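Local coordinates for selenium-binding protein (Sulfolobus tokodaii, PDB 2ECE), which is of unknown function but belongs to the selenium-binding protein family and may therefore bind selenium on a beta-propeller scaffold, at residues A[28-33]-A[46-51]; A[150-155]-A[167-172]; A[242-247]-A[292-297]; A[258-263]-A[457-462]; A[340-345]-A[367-372]. All coordinates share one frame; numbering follows the deposited sequence.

Interaction 1 of 5, residues A[28-33]-A[46-51]; sequences AYVACL and AVVDVN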
# COMPACT_ATOMS: atom_id res chain seq x y z
N ALA A 28 14.06 -0.76 8.09
CA ALA A 28 12.71 -0.92 7.59
C ALA A 28 11.75 -0.38 8.64
O ALA A 28 11.72 -0.86 9.78
CB ALA A 28 12.41 -2.39 7.32
N TYR A 29 11.00 0.65 8.28
CA TYR A 29 10.03 1.22 9.20
C TYR A 29 8.73 0.48 8.93
O TYR A 29 8.34 0.33 7.77
CB TYR A 29 9.88 2.72 8.92
CG TYR A 29 11.17 3.50 9.17
CD1 TYR A 29 11.69 3.63 10.46
CD2 TYR A 29 11.86 4.10 8.12
CE1 TYR A 29 12.87 4.34 10.70
CE2 TYR A 29 13.04 4.81 8.34
CZ TYR A 29 13.54 4.93 9.63
OH TYR A 29 14.69 5.65 9.87
N VAL A 30 8.08 0.00 9.98
CA VAL A 30 6.85 -0.76 9.79
C VAL A 30 5.68 -0.23 10.60
O VAL A 30 5.77 -0.04 11.81
CB VAL A 30 7.08 -2.25 10.16
CG1 VAL A 30 5.86 -3.09 9.79
CG2 VAL A 30 8.34 -2.76 9.44
N ALA A 31 4.56 0.00 9.92
CA ALA A 31 3.37 0.49 10.59
C ALA A 31 2.76 -0.70 11.33
O ALA A 31 2.39 -1.70 10.70
CB ALA A 31 2.38 1.04 9.57
N CYS A 32 2.68 -0.60 12.65
CA CYS A 32 2.13 -1.68 13.47
C CYS A 32 0.91 -1.23 14.27
O CYS A 32 0.83 -0.07 14.67
CB CYS A 32 3.20 -2.21 14.43
SG CYS A 32 4.57 -3.02 13.57
N LEU A 33 -0.02 -2.14 14.52
CA LEU A 33 -1.23 -1.78 15.24
C LEU A 33 -1.75 -2.81 16.24
O LEU A 33 -1.53 -4.01 16.09
CB LEU A 33 -2.34 -1.48 14.23
CG LEU A 33 -2.67 -2.63 13.27
CD1 LEU A 33 -4.11 -2.54 12.83
CD2 LEU A 33 -1.73 -2.60 12.07
N ALA A 46 7.44 0.57 13.99
CA ALA A 46 8.56 -0.25 14.44
C ALA A 46 9.75 -0.00 13.54
O ALA A 46 9.61 0.15 12.33
CB ALA A 46 8.17 -1.72 14.40
N VAL A 47 10.93 0.06 14.15
CA VAL A 47 12.16 0.25 13.40
C VAL A 47 12.88 -1.09 13.38
O VAL A 47 13.33 -1.57 14.41
CB VAL A 47 13.08 1.30 14.06
CG1 VAL A 47 14.33 1.51 13.22
CG2 VAL A 47 12.33 2.62 14.22
N VAL A 48 12.96 -1.70 12.19
CA VAL A 48 13.60 -2.99 12.03
C VAL A 48 14.95 -2.89 11.33
O VAL A 48 15.07 -2.28 10.26
CB VAL A 48 12.69 -3.95 11.21
CG1 VAL A 48 13.40 -5.28 11.00
CG2 VAL A 48 11.38 -4.17 11.95
N ASP A 49 15.97 -3.49 11.96
CA ASP A 49 17.32 -3.49 11.42
C ASP A 49 17.28 -4.54 10.32
O ASP A 49 17.04 -5.73 10.57
CB ASP A 49 18.36 -3.90 12.47
CG ASP A 49 19.79 -3.64 12.00
OD1 ASP A 49 20.06 -3.81 10.79
OD2 ASP A 49 20.64 -3.27 12.85
N VAL A 50 17.55 -4.09 9.11
CA VAL A 50 17.47 -4.95 7.96
C VAL A 50 18.79 -5.21 7.22
O VAL A 50 18.80 -5.77 6.13
CB VAL A 50 16.35 -4.36 7.05
CG1 VAL A 50 16.86 -3.94 5.70
CG2 VAL A 50 15.21 -5.35 6.96
N ASN A 51 19.90 -4.84 7.86
CA ASN A 51 21.27 -5.02 7.33
C ASN A 51 21.86 -6.33 7.88
O ASN A 51 22.10 -6.45 9.08
CB ASN A 51 22.14 -3.85 7.79
CG ASN A 51 23.52 -3.85 7.16
OD1 ASN A 51 24.08 -4.90 6.82
ND2 ASN A 51 24.10 -2.66 7.03

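Interaction 2 of 5, residues A[150-155]-A[167-172]; sequences IYISAL and LMLDHY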
# COMPACT_ATOMS: atom_id res chain seq x y z
N ILE A 150 2.46 17.43 -0.01
CA ILE A 150 2.30 16.06 0.45
C ILE A 150 0.83 15.73 0.22
O ILE A 150 -0.05 16.49 0.65
CB ILE A 150 2.64 15.93 1.95
CG1 ILE A 150 4.11 16.30 2.18
CG2 ILE A 150 2.38 14.51 2.42
CD1 ILE A 150 4.45 16.51 3.64
N TYR A 151 0.55 14.63 -0.46
CA TYR A 151 -0.81 14.23 -0.77
C TYR A 151 -1.24 13.01 0.04
O TYR A 151 -0.48 12.05 0.16
CB TYR A 151 -0.95 13.91 -2.26
CG TYR A 151 -0.71 15.07 -3.20
CD1 TYR A 151 0.52 15.73 -3.24
CD2 TYR A 151 -1.71 15.49 -4.07
CE1 TYR A 151 0.75 16.78 -4.14
CE2 TYR A 151 -1.50 16.54 -4.97
CZ TYR A 151 -0.27 17.18 -5.00
OH TYR A 151 -0.07 18.20 -5.90
N ILE A 152 -2.46 13.04 0.55
CA ILE A 152 -2.99 11.94 1.35
C ILE A 152 -4.42 11.64 0.96
O ILE A 152 -5.26 12.53 0.93
CB ILE A 152 -2.96 12.29 2.86
CG1 ILE A 152 -1.55 12.73 3.27
CG2 ILE A 152 -3.40 11.08 3.68
CD1 ILE A 152 -1.45 13.21 4.70
N SER A 153 -4.71 10.37 0.67
CA SER A 153 -6.07 10.01 0.30
C SER A 153 -6.91 9.74 1.55
O SER A 153 -6.37 9.43 2.61
CB SER A 153 -6.06 8.77 -0.61
OG SER A 153 -5.58 7.64 0.09
N ALA A 154 -8.22 9.86 1.41
CA ALA A 154 -9.14 9.64 2.53
C ALA A 154 -10.37 8.89 2.03
O ALA A 154 -10.88 9.16 0.95
CB ALA A 154 -9.54 10.98 3.16
N LEU A 155 -10.85 7.93 2.83
CA LEU A 155 -11.99 7.11 2.46
C LEU A 155 -13.36 7.81 2.40
O LEU A 155 -14.23 7.39 1.64
CB LEU A 155 -12.09 5.92 3.42
CG LEU A 155 -11.45 4.57 3.06
CD1 LEU A 155 -10.23 4.74 2.19
CD2 LEU A 155 -11.15 3.82 4.34
N LEU A 167 -6.38 14.99 0.06
CA LEU A 167 -6.09 16.28 0.68
C LEU A 167 -4.59 16.51 0.55
O LEU A 167 -3.84 15.58 0.24
CB LEU A 167 -6.48 16.30 2.16
CG LEU A 167 -5.72 15.37 3.10
CD1 LEU A 167 -5.15 16.16 4.26
CD2 LEU A 167 -6.67 14.29 3.60
N MET A 168 -4.17 17.74 0.78
CA MET A 168 -2.76 18.10 0.68
C MET A 168 -2.26 18.71 1.98
O MET A 168 -3.02 19.32 2.73
CB MET A 168 -2.56 19.08 -0.47
CG MET A 168 -2.85 18.50 -1.84
SD MET A 168 -3.21 19.78 -3.04
CE MET A 168 -1.57 20.41 -3.41
N LEU A 169 -0.97 18.52 2.24
CA LEU A 169 -0.32 19.08 3.42
C LEU A 169 0.82 19.93 2.91
O LEU A 169 1.50 19.56 1.94
CB LEU A 169 0.29 18.00 4.32
CG LEU A 169 -0.50 16.95 5.10
CD1 LEU A 169 0.49 16.27 6.05
CD2 LEU A 169 -1.64 17.58 5.88
N ASP A 170 1.05 21.06 3.57
CA ASP A 170 2.12 21.96 3.19
C ASP A 170 3.49 21.32 3.44
O ASP A 170 3.71 20.73 4.50
CB ASP A 170 2.00 23.24 4.01
CG ASP A 170 2.95 24.30 3.55
OD1 ASP A 170 2.56 25.10 2.67
OD2 ASP A 170 4.08 24.33 4.07
N HIS A 171 4.40 21.44 2.48
CA HIS A 171 5.74 20.87 2.58
C HIS A 171 6.58 21.40 3.74
O HIS A 171 7.50 20.73 4.21
CB HIS A 171 6.54 21.12 1.30
CG HIS A 171 6.56 19.96 0.35
ND1 HIS A 171 6.83 18.67 0.75
CD2 HIS A 171 6.41 19.91 -0.99
CE1 HIS A 171 6.83 17.87 -0.30
NE2 HIS A 171 6.58 18.60 -1.37
N TYR A 172 6.26 22.61 4.20
CA TYR A 172 7.04 23.23 5.26
C TYR A 172 6.44 23.18 6.66
O TYR A 172 7.14 22.87 7.62
CB TYR A 172 7.36 24.67 4.87
CG TYR A 172 8.06 24.76 3.54
CD1 TYR A 172 7.39 25.18 2.39
CD2 TYR A 172 9.40 24.37 3.41
CE1 TYR A 172 8.03 25.21 1.15
CE2 TYR A 172 10.04 24.40 2.18
CZ TYR A 172 9.35 24.82 1.06
OH TYR A 172 10.00 24.85 -0.16

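Interaction 3 of 5, residues A[242-247]-A[292-297]; sequences HSLTLG and WNAEKV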
# COMPACT_ATOMS: atom_id res chain seq x y z
N HIS A 242 -11.53 11.39 -16.91
CA HIS A 242 -12.10 10.15 -17.42
C HIS A 242 -12.07 9.08 -16.34
O HIS A 242 -11.38 9.22 -15.34
CB HIS A 242 -11.31 9.69 -18.66
CG HIS A 242 -11.92 8.53 -19.39
ND1 HIS A 242 -13.23 8.53 -19.83
CD2 HIS A 242 -11.40 7.34 -19.77
CE1 HIS A 242 -13.48 7.39 -20.46
NE2 HIS A 242 -12.38 6.65 -20.44
N SER A 243 -12.85 8.02 -16.55
CA SER A 243 -12.89 6.91 -15.61
C SER A 243 -13.20 5.64 -16.41
O SER A 243 -13.85 5.70 -17.46
CB SER A 243 -13.98 7.13 -14.56
OG SER A 243 -15.26 6.76 -15.05
N LEU A 244 -12.71 4.51 -15.93
CA LEU A 244 -12.94 3.24 -16.58
C LEU A 244 -13.39 2.24 -15.53
O LEU A 244 -12.95 2.29 -14.38
CB LEU A 244 -11.65 2.74 -17.25
CG LEU A 244 -11.14 3.49 -18.48
CD1 LEU A 244 -9.74 2.98 -18.83
CD2 LEU A 244 -12.10 3.28 -19.64
N THR A 245 -14.29 1.35 -15.92
CA THR A 245 -14.79 0.33 -15.01
C THR A 245 -13.98 -0.94 -15.26
O THR A 245 -13.84 -1.37 -16.40
CB THR A 245 -16.28 0.09 -15.25
OG1 THR A 245 -17.01 1.27 -14.87
CG2 THR A 245 -16.79 -1.08 -14.43
N LEU A 246 -13.43 -1.51 -14.20
CA LEU A 246 -12.60 -2.71 -14.31
C LEU A 246 -13.40 -4.00 -14.13
O LEU A 246 -13.15 -4.77 -13.20
CB LEU A 246 -11.46 -2.64 -13.29
CG LEU A 246 -10.73 -1.29 -13.36
CD1 LEU A 246 -9.69 -1.19 -12.27
CD2 LEU A 246 -10.09 -1.14 -14.74
N GLY A 247 -14.35 -4.23 -15.03
CA GLY A 247 -15.18 -5.42 -14.95
C GLY A 247 -16.45 -5.14 -14.17
O GLY A 247 -16.39 -4.89 -12.97
N TRP A 292 -7.51 6.72 -22.70
CA TRP A 292 -7.05 5.91 -21.58
C TRP A 292 -7.75 4.56 -21.76
O TRP A 292 -8.93 4.51 -22.12
CB TRP A 292 -7.44 6.54 -20.23
CG TRP A 292 -6.44 7.54 -19.74
CD1 TRP A 292 -6.58 8.90 -19.68
CD2 TRP A 292 -5.10 7.26 -19.30
NE1 TRP A 292 -5.42 9.48 -19.23
CE2 TRP A 292 -4.50 8.50 -18.99
CE3 TRP A 292 -4.36 6.09 -19.13
CZ2 TRP A 292 -3.18 8.60 -18.53
CZ3 TRP A 292 -3.04 6.18 -18.67
CH2 TRP A 292 -2.47 7.43 -18.37
N ASN A 293 -7.02 3.48 -21.52
CA ASN A 293 -7.59 2.14 -21.68
C ASN A 293 -7.27 1.29 -20.47
O ASN A 293 -6.40 1.65 -19.67
CB ASN A 293 -7.00 1.47 -22.92
CG ASN A 293 -7.02 2.37 -24.14
OD1 ASN A 293 -7.97 2.37 -24.92
ND2 ASN A 293 -5.96 3.17 -24.29
N ALA A 294 -7.95 0.16 -20.34
CA ALA A 294 -7.74 -0.75 -19.22
C ALA A 294 -8.13 -2.15 -19.65
O ALA A 294 -9.24 -2.37 -20.14
CB ALA A 294 -8.56 -0.31 -18.02
N GLU A 295 -7.22 -3.10 -19.47
CA GLU A 295 -7.45 -4.49 -19.84
C GLU A 295 -7.03 -5.45 -18.74
O GLU A 295 -6.05 -5.21 -18.03
CB GLU A 295 -6.67 -4.82 -21.11
CG GLU A 295 -7.36 -4.41 -22.40
CD GLU A 295 -6.43 -4.43 -23.59
OE1 GLU A 295 -5.48 -5.25 -23.58
OE2 GLU A 295 -6.65 -3.63 -24.52
N LYS A 296 -7.78 -6.54 -18.59
CA LYS A 296 -7.47 -7.54 -17.58
C LYS A 296 -6.30 -8.36 -18.11
O LYS A 296 -6.37 -8.92 -19.20
CB LYS A 296 -8.68 -8.44 -17.32
CG LYS A 296 -8.44 -9.51 -16.26
CD LYS A 296 -9.75 -10.12 -15.74
CE LYS A 296 -10.55 -10.83 -16.83
NZ LYS A 296 -11.77 -11.48 -16.27
N VAL A 297 -5.21 -8.42 -17.34
CA VAL A 297 -4.04 -9.17 -17.78
C VAL A 297 -3.71 -10.38 -16.92
O VAL A 297 -2.93 -11.25 -17.34
CB VAL A 297 -2.80 -8.24 -17.86
CG1 VAL A 297 -3.02 -7.21 -18.96
CG2 VAL A 297 -2.57 -7.55 -16.53

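Interaction 4 of 5, residues A[258-263]-A[457-462]; sequences PLHDPT and DSYCYP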
# COMPACT_ATOMS: atom_id res chain seq x y z
N PRO A 258 1.76 2.82 -11.16
CA PRO A 258 2.21 3.28 -12.49
C PRO A 258 3.59 2.64 -12.70
O PRO A 258 4.26 2.31 -11.72
CB PRO A 258 2.35 4.80 -12.30
CG PRO A 258 1.39 5.12 -11.18
CD PRO A 258 1.59 3.96 -10.23
N LEU A 259 4.01 2.44 -13.95
CA LEU A 259 5.35 1.90 -14.14
C LEU A 259 6.26 3.03 -13.65
O LEU A 259 5.88 4.21 -13.68
CB LEU A 259 5.63 1.58 -15.61
CG LEU A 259 4.95 0.34 -16.19
CD1 LEU A 259 5.65 -0.06 -17.49
CD2 LEU A 259 5.01 -0.81 -15.21
N HIS A 260 7.46 2.69 -13.19
CA HIS A 260 8.38 3.69 -12.67
C HIS A 260 8.96 4.63 -13.73
O HIS A 260 9.22 5.80 -13.45
CB HIS A 260 9.49 2.98 -11.89
CG HIS A 260 8.97 2.16 -10.74
ND1 HIS A 260 8.55 2.71 -9.55
CD2 HIS A 260 8.77 0.82 -10.63
CE1 HIS A 260 8.11 1.75 -8.76
NE2 HIS A 260 8.23 0.60 -9.38
N ASP A 261 9.15 4.10 -14.93
CA ASP A 261 9.69 4.88 -16.06
C ASP A 261 8.59 5.87 -16.46
O ASP A 261 7.56 5.46 -16.99
CB ASP A 261 9.98 3.94 -17.23
CG ASP A 261 10.64 4.63 -18.41
OD1 ASP A 261 10.54 5.87 -18.54
OD2 ASP A 261 11.27 3.92 -19.21
N PRO A 262 8.81 7.17 -16.23
CA PRO A 262 7.79 8.17 -16.58
C PRO A 262 7.45 8.32 -18.06
O PRO A 262 6.47 8.98 -18.40
CB PRO A 262 8.36 9.45 -15.98
CG PRO A 262 9.83 9.28 -16.18
CD PRO A 262 10.04 7.83 -15.74
N THR A 263 8.24 7.71 -18.94
CA THR A 263 7.95 7.81 -20.37
C THR A 263 6.86 6.81 -20.72
O THR A 263 6.31 6.82 -21.82
CB THR A 263 9.20 7.52 -21.25
OG1 THR A 263 9.64 6.18 -21.04
CG2 THR A 263 10.31 8.47 -20.90
N ASP A 457 8.62 6.33 -3.94
CA ASP A 457 9.07 7.40 -4.83
C ASP A 457 8.57 7.31 -6.27
O ASP A 457 8.35 6.23 -6.80
CB ASP A 457 10.60 7.41 -4.91
CG ASP A 457 11.26 7.82 -3.62
OD1 ASP A 457 10.88 7.28 -2.56
OD2 ASP A 457 12.17 8.67 -3.67
N SER A 458 8.40 8.47 -6.89
CA SER A 458 8.03 8.55 -8.30
C SER A 458 9.15 9.40 -8.89
O SER A 458 9.76 10.20 -8.19
CB SER A 458 6.65 9.20 -8.50
OG SER A 458 6.58 10.48 -7.91
N TYR A 459 9.44 9.22 -10.17
CA TYR A 459 10.54 9.95 -10.78
C TYR A 459 10.14 10.84 -11.96
O TYR A 459 9.12 10.61 -12.60
CB TYR A 459 11.60 8.93 -11.20
CG TYR A 459 11.87 7.90 -10.12
CD1 TYR A 459 11.12 6.72 -10.05
CD2 TYR A 459 12.81 8.14 -9.12
CE1 TYR A 459 11.29 5.81 -9.01
CE2 TYR A 459 13.00 7.23 -8.08
CZ TYR A 459 12.23 6.08 -8.03
OH TYR A 459 12.40 5.20 -6.98
N CYS A 460 10.95 11.86 -12.22
CA CYS A 460 10.68 12.77 -13.33
C CYS A 460 11.61 12.59 -14.52
O CYS A 460 11.50 13.29 -15.51
CB CYS A 460 10.72 14.23 -12.86
SG CYS A 460 9.08 14.83 -12.33
N TYR A 461 12.53 11.64 -14.42
CA TYR A 461 13.46 11.41 -15.52
C TYR A 461 13.58 9.93 -15.85
O TYR A 461 13.57 9.08 -14.95
CB TYR A 461 14.84 12.00 -15.19
CG TYR A 461 14.74 13.44 -14.76
CD1 TYR A 461 14.44 13.77 -13.44
CD2 TYR A 461 14.85 14.48 -15.70
CE1 TYR A 461 14.23 15.10 -13.06
CE2 TYR A 461 14.63 15.81 -15.33
CZ TYR A 461 14.32 16.11 -14.01
OH TYR A 461 14.05 17.40 -13.64
N PRO A 462 13.66 9.59 -17.14
CA PRO A 462 13.77 8.21 -17.60
C PRO A 462 15.12 7.55 -17.34
O PRO A 462 15.22 6.33 -17.37
CB PRO A 462 13.46 8.32 -19.08
CG PRO A 462 14.09 9.62 -19.44
CD PRO A 462 13.63 10.51 -18.29
OXT PRO A 462 16.09 8.32 -17.13
O HOH W 1 7.85 5.28 -9.09
O HOH W 2 8.04 7.28 -11.48

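Interaction 5 of 5, residues A[340-345]-A[367-372]; sequences WGIGEV and IFHRAD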
# COMPACT_ATOMS: atom_id res chain seq x y z
N TRP A 340 -3.86 -12.73 -0.01
CA TRP A 340 -4.21 -12.74 1.39
C TRP A 340 -5.21 -13.83 1.77
O TRP A 340 -5.37 -14.14 2.95
CB TRP A 340 -4.77 -11.37 1.77
CG TRP A 340 -4.85 -11.14 3.23
CD1 TRP A 340 -3.80 -11.06 4.11
CD2 TRP A 340 -6.03 -10.88 4.00
NE1 TRP A 340 -4.26 -10.76 5.37
CE2 TRP A 340 -5.63 -10.65 5.33
CE3 TRP A 340 -7.40 -10.83 3.68
CZ2 TRP A 340 -6.54 -10.36 6.35
CZ3 TRP A 340 -8.31 -10.54 4.70
CH2 TRP A 340 -7.87 -10.32 6.01
N GLY A 341 -5.88 -14.41 0.78
CA GLY A 341 -6.84 -15.46 1.06
C GLY A 341 -6.17 -16.82 0.99
O GLY A 341 -6.08 -17.53 1.98
N ILE A 342 -5.68 -17.16 -0.19
CA ILE A 342 -5.01 -18.43 -0.40
C ILE A 342 -3.70 -18.57 0.38
O ILE A 342 -3.41 -19.64 0.93
CB ILE A 342 -4.78 -18.67 -1.91
CG1 ILE A 342 -6.12 -19.04 -2.55
CG2 ILE A 342 -3.72 -19.74 -2.13
CD1 ILE A 342 -6.14 -18.94 -4.05
N GLY A 343 -2.91 -17.50 0.43
CA GLY A 343 -1.65 -17.54 1.16
C GLY A 343 -0.40 -17.60 0.29
O GLY A 343 0.42 -18.52 0.43
N GLU A 344 -0.23 -16.62 -0.60
CA GLU A 344 0.93 -16.62 -1.48
C GLU A 344 1.43 -15.22 -1.84
O GLU A 344 0.74 -14.22 -1.64
CB GLU A 344 0.61 -17.33 -2.80
CG GLU A 344 0.09 -18.76 -2.71
CD GLU A 344 -0.30 -19.32 -4.09
OE1 GLU A 344 -0.23 -18.56 -5.08
OE2 GLU A 344 -0.69 -20.50 -4.18
N VAL A 345 2.65 -15.18 -2.35
CA VAL A 345 3.26 -13.97 -2.88
C VAL A 345 3.74 -14.52 -4.21
O VAL A 345 4.39 -15.57 -4.25
CB VAL A 345 4.48 -13.48 -2.08
CG1 VAL A 345 5.12 -12.31 -2.83
CG2 VAL A 345 4.08 -13.02 -0.69
N ILE A 367 -5.59 -19.15 4.28
CA ILE A 367 -6.68 -20.02 4.67
C ILE A 367 -6.54 -21.33 3.89
O ILE A 367 -6.90 -22.40 4.38
CB ILE A 367 -8.05 -19.38 4.34
CG1 ILE A 367 -8.24 -18.11 5.17
CG2 ILE A 367 -9.17 -20.37 4.63
CD1 ILE A 367 -9.41 -17.26 4.71
N PHE A 368 -6.00 -21.24 2.67
CA PHE A 368 -5.82 -22.42 1.84
C PHE A 368 -4.56 -23.23 2.17
O PHE A 368 -4.65 -24.41 2.48
CB PHE A 368 -5.80 -22.05 0.36
CG PHE A 368 -5.76 -23.23 -0.57
CD1 PHE A 368 -6.88 -24.06 -0.70
CD2 PHE A 368 -4.61 -23.54 -1.29
CE1 PHE A 368 -6.84 -25.18 -1.54
CE2 PHE A 368 -4.56 -24.66 -2.13
CZ PHE A 368 -5.68 -25.48 -2.25
N HIS A 369 -3.40 -22.58 2.12
CA HIS A 369 -2.13 -23.27 2.39
C HIS A 369 -1.79 -23.50 3.86
O HIS A 369 -1.17 -24.52 4.19
CB HIS A 369 -0.95 -22.50 1.77
CG HIS A 369 -0.98 -22.42 0.28
ND1 HIS A 369 -1.02 -23.53 -0.53
CD2 HIS A 369 -0.92 -21.35 -0.56
CE1 HIS A 369 -0.98 -23.15 -1.80
NE2 HIS A 369 -0.92 -21.83 -1.84
N ARG A 370 -2.17 -22.58 4.74
CA ARG A 370 -1.84 -22.72 6.16
C ARG A 370 -0.35 -23.04 6.27
O ARG A 370 0.08 -23.78 7.15
CB ARG A 370 -2.66 -23.84 6.80
CG ARG A 370 -3.75 -23.35 7.74
CD ARG A 370 -4.92 -22.75 6.96
NE ARG A 370 -5.84 -21.99 7.81
CZ ARG A 370 -5.60 -20.78 8.30
NH1 ARG A 370 -4.45 -20.17 8.02
NH2 ARG A 370 -6.51 -20.16 9.05
N ALA A 371 0.44 -22.46 5.37
CA ALA A 371 1.87 -22.69 5.31
C ALA A 371 2.68 -21.99 6.40
O ALA A 371 2.59 -20.77 6.57
CB ALA A 371 2.40 -22.28 3.94
N ASP A 372 3.46 -22.77 7.14
CA ASP A 372 4.30 -22.22 8.18
C ASP A 372 5.60 -21.75 7.54
O ASP A 372 5.89 -22.10 6.40
CB ASP A 372 4.61 -23.26 9.26
CG ASP A 372 3.40 -23.58 10.12
OD1 ASP A 372 2.48 -22.73 10.20
OD2 ASP A 372 3.38 -24.66 10.74

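Interaction 1 of 5, residues A[28-33]-A[46-51]
Tyr29 and Val47 lie side by side on one face of two neighbouring antiparallel strands, and their torsions decide how they meet. The tyrosine ring stands anti to its own carbonyl carbon (chi1 -64°), and Val47 CG2 arrives near the ring plane, at the edge, 3.9 Å from Tyr29 CD1. Val47 CG1 comes within 4.1 Å of Tyr29 CE1. The phenol OH is hydrogen-bonded to Pro117 O. Strands 27-33 and 44-49 form a beta hairpin within one four-stranded antiparallel blade of the propeller, where strand 443-449, from the far end of the chain, pairs with 27-33 and so closes the ring. Ala28, Val30, Ala46 and Val48 occupy the other face. There Val30 and Val48 each turn CG2 beside the backbone N, and these methyls meet at 4.2 Å, Val30 CG2 to Val48 CG2. Cys32 SG touches Ala46 CB at 3.9 Å, and Val50 CG2 extends the apolar row by reaching Ala28 CB. Two hydrogen-bonded pairs hold the backbones: Val30 N gives to Ala46 O at 2.8 Å, Ala46 N returns to Val30 O, and Ala28 and Val48 exchange bonds likewise.

Interaction 2 of 5, residues A[150-155]-A[167-172]
Ile150, Ile152, Leu167 and Leu169 make the apolar centre on one face of this hairpin, with Ile152 CD1 3.9 Å from Leu169 CD1 and Ile150 CB equally near Leu169 CB. Strands 150-154 and 165-169 are the two central strands of a four-stranded propeller blade, and Ile99 of the preceding sheet packs against this face. On the reverse face Met168 lies alongside Tyr151: its CG sits over the ring, 4.0 Å from the centroid in a CH-pi contact, and a bend at chi3 (78°) carries CE to the phenol end, 3.7 Å from Tyr151 OH. An alanine in place of Tyr151 would probably leave Met168 without the ring that supports its chain and Asp148 without the phenol bond. Farther out, His171 lays a ring face over Ile150 N while its NE2 bonds Gly146 O. Between the faces run four backbone bonds, the shortest from Leu169 N to Ile150 O at 2.7 Å. The chemistry implies a division of labour: amides set the pairing, hydrocarbon fills one face, and an aromatic ring with a thioether the other.

Interaction 3 of 5, residues A[242-247]-A[292-297]
The imidazole of His242 presents an edge, not a face, to the neighbouring strand: Trp292 CB lies near the ring plane, 4.1 Å from His242 CD2. The two side chains slide past one another in opposite directions, and the indole of Trp292 leads away, stacking on Phe232 and meeting Tyr287 edge-to-face. With CG anti to the backbone N (chi1 -172°), the histidine swings its ring across to the tryptophan's beta carbon instead of its aromatic system. Two residues on, Leu244 does most of the touching. Its CD1 reaches over the backbone to lie 3.4 Å from Asn293 C and 3.6 Å from Ala294 CB. Leu246 approaches the same methyl from farther along the chain, Leu246 CD2 standing 3.7 Å from Ala294 CB, so that Ala294 receives two leucine branches. No hydrogen bond crosses between the segments, and Trp292 O, buried here, has no partner in the model, a polar cost within an otherwise apolar contact. The two strands run nearly the same way, 15° apart, yet their axes approach no nearer than 7.8 Å, a spacing of side chains rather than of sheet pairing. Strand 239-245 is the outermost strand of its four-stranded blade, bonded to 229-234. Strand 291-304 belongs to the following sheet, where it pairs with 280-288, and the contact therefore joins successive blades of the propeller.

Interaction 4 of 5, residues A[258-263]-A[457-462]
Pro262 packs its ring against the C-terminal tail, CB 3.7 Å from Tyr459 O and CG 3.8 Å from Tyr461 C, while Pro462 CB meets Thr263 CG2 at 3.6 Å and Asp261 OD1 at 3.8 Å. The turn between propeller strands 250-258 and 266-274 thus receives the last residues of the chain, which the disulfide of Cys460 to Cys86 also anchors. His260 and Tyr459 lie side by side, and two waters bridge what no direct hydrogen bond spans: one joins His260 ND1 to Asp457 O, the other gives to His260 O and accepts from Tyr459 N at 2.7 Å. Behind this shell Asp332 bonds the amides of His260 and Asp261, and Ile328 O holds His260 NE2. Asp261 shapes the turn itself, and a leucine in its place would probably leave Thr263 N and OG1 without their shared acceptor and the Thr263 end of the turn free to move. In this Asx turn Asp261 OD1 takes both donors from one face of the carboxylate, Thr263 OG1 at 2.7 Å and Thr263 N at 3.0 Å.

Interaction 5 of 5, residues A[340-345]-A[367-372]
His369 turns its ring beside its own backbone N (chi1 -64°), and Glu344 starts from a like position (chi1 -56°) before running extended beyond CG; together these torsions set the two side chains crossing at about a right angle. His369 NE2 gives a nearly straight hydrogen bond to Glu344 OE2, 2.7 Å long at 173°. The oxygen uses its anti lone pair and lies in the imidazole plane, with carboxylate and ring nearly coplanar. Since Arg346 forms a salt bridge with Glu344 OE1, the carboxylate is gripped at both oxygens, which would be expected to fix its rotation. Gly343 O borders the same ring edge, 3.3 Å from His369 CD2, whereas Phe368 CD2 lies over one face. Ile342 CG2 touches both residues, 3.5 Å from His369 NE2 and 4.0 Å from Phe368 CB. Two backbone bonds tie the loops, Ile367 N to Gly341 O at 2.9 Å and a longer one from His369 N to Ile342 O. At its backbone angles Gly343 would jam any beta carbon against the preceding carbonyl, as suits a G1 beta bulge, in which Gly343 and Glu344 both face Leu339. Such a bulge ends the turn between adjacent blade strands 334-339 and 344-349, here fastened to the loop that leaves the blade's outermost strand 357-363.

Five contacts illustrate how a propeller divides its work. Interactions 1 and 2 are buried hairpins within single blades, alike in pairing by backbone bonds with apolar faces; their centres lie 23 Å apart. Interaction 3 is partly buried and joins successive blades through side chains alone, without a hydrogen bond. Interactions 4 and 5 work through loops: the first, partly buried and reaching exposed residues, brings the chain's end to a distant turn with water as intermediary, while the second is buried and combines a direct histidine-carboxylate bond with two backbone bonds. Strands near both ends of the chain meet beside interaction 1, and interaction 4 fastens the terminal tail elsewhere, about 11 Å away between nearest atoms.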